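Local atomic coordinates of iron uptake protein A2 (Synechocystis sp., PDB entry 2VOZ), a protein that binds ferric iron in the periplasm and probably delivers it to an ABC transporter for import into the cell. Residues S224-Y227 with I228-Q231. Numbering follows the deposited sequence.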
loop_
_atom_site.group_PDB
_atom_site.type_symbol
_atom_site.label_atom_id
_atom_site.label_comp_id
_atom_site.label_asym_id
_atom_site.label_seq_id
_atom_site.Cartn_x
_atom_site.Cartn_y
_atom_site.Cartn_z
ATOM N N SER B 224 -4.974 15.762 -19.747
ATOM C CA SER B 224 -4.061 14.914 -20.490
ATOM C C SER B 224 -3.671 13.613 -19.746
ATOM O O SER B 224 -3.678 12.523 -20.352
ATOM C CB SER B 224 -2.785 15.738 -20.830
ATOM O OG SER B 224 -2.227 16.316 -19.654
ATOM N N TYR B 225 -3.312 13.707 -18.465
ATOM C CA TYR B 225 -2.741 12.531 -17.772
ATOM C C TYR B 225 -3.735 11.388 -17.556
ATOM O O TYR B 225 -3.326 10.254 -17.368
ATOM C CB TYR B 225 -2.110 12.933 -16.432
ATOM C CG TYR B 225 -3.033 13.714 -15.554
ATOM C CD1 TYR B 225 -3.861 13.081 -14.617
ATOM C CD2 TYR B 225 -3.093 15.097 -15.652
ATOM C CE1 TYR B 225 -4.733 13.826 -13.823
ATOM C CE2 TYR B 225 -3.944 15.842 -14.833
ATOM C CZ TYR B 225 -4.774 15.200 -13.944
ATOM O OH TYR B 225 -5.629 15.937 -13.138
ATOM N N TYR B 226 -5.036 11.673 -17.554
ATOM C CA TYR B 226 -6.004 10.599 -17.410
ATOM C C TYR B 226 -5.950 9.622 -18.555
ATOM O O TYR B 226 -6.158 8.423 -18.349
ATOM C CB TYR B 226 -7.420 11.159 -17.293
ATOM C CG TYR B 226 -7.582 11.953 -16.039
ATOM C CD1 TYR B 226 -7.517 11.323 -14.781
ATOM C CD2 TYR B 226 -7.797 13.330 -16.104
ATOM C CE1 TYR B 226 -7.645 12.068 -13.607
ATOM C CE2 TYR B 226 -7.930 14.078 -14.931
ATOM C CZ TYR B 226 -7.865 13.436 -13.700
ATOM O OH TYR B 226 -7.970 14.190 -12.542
ATOM N N TYR B 227 -5.685 10.118 -19.762
ATOM C CA TYR B 227 -5.583 9.209 -20.889
ATOM C C TYR B 227 -4.300 8.368 -20.826
ATOM O O TYR B 227 -4.311 7.180 -21.170
ATOM C CB TYR B 227 -5.678 10.002 -22.176
ATOM C CG TYR B 227 -5.802 9.161 -23.436
ATOM C CD1 TYR B 227 -7.055 8.753 -23.918
ATOM C CD2 TYR B 227 -4.676 8.779 -24.136
ATOM C CE1 TYR B 227 -7.171 7.999 -25.085
ATOM C CE2 TYR B 227 -4.778 8.024 -25.306
ATOM C CZ TYR B 227 -6.025 7.646 -25.780
ATOM O OH TYR B 227 -6.073 6.891 -26.938
ATOM N N ILE B 228 -3.227 8.986 -20.346
ATOM C CA ILE B 228 -1.954 8.259 -20.183
ATOM C C ILE B 228 -2.158 7.102 -19.218
ATOM O O ILE B 228 -1.643 6.002 -19.457
ATOM C CB ILE B 228 -0.783 9.198 -19.785
ATOM C CG1 ILE B 228 -0.740 10.466 -20.659
ATOM C CG2 ILE B 228 0.549 8.408 -19.835
ATOM C CD1 ILE B 228 -0.649 10.166 -22.192
ATOM N N ARG B 229 -2.947 7.303 -18.149
ATOM C CA ARG B 229 -3.240 6.197 -17.214
ATOM C C ARG B 229 -3.868 5.043 -17.927
ATOM O O ARG B 229 -3.481 3.920 -17.710
ATOM C CB ARG B 229 -4.231 6.598 -16.121
ATOM C CG ARG B 229 -3.657 7.521 -15.147
ATOM C CD ARG B 229 -4.676 7.833 -14.059
ATOM N NE ARG B 229 -4.219 8.999 -13.320
ATOM C CZ ARG B 229 -4.942 9.614 -12.392
ATOM N NH1 ARG B 229 -4.441 10.685 -11.802
ATOM N NH2 ARG B 229 -6.146 9.139 -12.041
ATOM N N LEU B 230 -4.867 5.339 -18.758
ATOM C CA LEU B 230 -5.599 4.295 -19.487
ATOM C C LEU B 230 -4.647 3.541 -20.434
ATOM O O LEU B 230 -4.677 2.313 -20.460
ATOM C CB LEU B 230 -6.766 4.894 -20.279
ATOM C CG LEU B 230 -7.892 5.432 -19.383
ATOM C CD1 LEU B 230 -8.959 6.125 -20.276
ATOM C CD2 LEU B 230 -8.524 4.300 -18.577
ATOM N N GLN B 231 -3.751 4.271 -21.121
ATOM C CA GLN B 231 -2.794 3.653 -22.048
ATOM C C GLN B 231 -1.879 2.669 -21.297
ATOM O O GLN B 231 -1.517 1.593 -21.807
ATOM C CB GLN B 231 -1.967 4.731 -22.741
ATOM C CG GLN B 231 -2.745 5.537 -23.795
ATOM C CD GLN B 231 -1.823 6.480 -24.508
ATOM O OE1 GLN B 231 -1.644 7.629 -24.081
ATOM N NE2 GLN B 231 -1.196 5.996 -25.589
#
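Two of the iron-binding tyrosines, Tyr225 and Tyr226, lie on helix 224-232 and share Arg229, three to four residues further along, as a neighbour in this apo form of the site. The extended Arg229 side chain runs alongside both phenols and points the same way. CE1 of Tyr226 lies over one face of the guanidinium, off its centre, 3.6 Å from Arg229 NH2, and the two planes are steeply inclined at 70°. NH1 lies near the plane of the Tyr225 ring at its edge, 3.7 Å from Tyr225 CD1; its hydrogen bond goes to Asn298 OD1, which probably helps fix the rotation of the guanidinium. Tyr225 carries CG between its backbone N and carbonyl carbon (chi1 53°), which brings its CE1 over one face of the Tyr226 ring, toward the rim, and Tyr225 OH within 3.0 Å of Tyr226 OH. The positive charge of Arg229 could help stabilise phenolate forms of Tyr225 and Tyr226, which its guanidinium approaches. Along the backbone, Arg229 N donates to Tyr225 O at 3.1 Å and Gln231 N to Tyr227 O at 3.0 Å. On another side of the helix, Gln231 reaches back to Tyr227, its OE1 at the ring edge 3.2 Å from CD2, with amide and ring planes 52° apart. The hydrogen bond of Gln231 OE1 is with His316 NE2, and an alanine here would probably leave that imidazole nitrogen without its acceptor and one edge of the Tyr227 ring less supported. Tyr227 OH is hydrogen-bonded to Val245 O, while its ring meets that of Tyr134. The helix comes after strand 219-223; Tyr226 packs on helix 205-213 and its OH is hydrogen-bonded to OH of the iron-binding Tyr169, Leu230 rests on helices 205-213 and 236-244, and Ile228 touches helix 311-314.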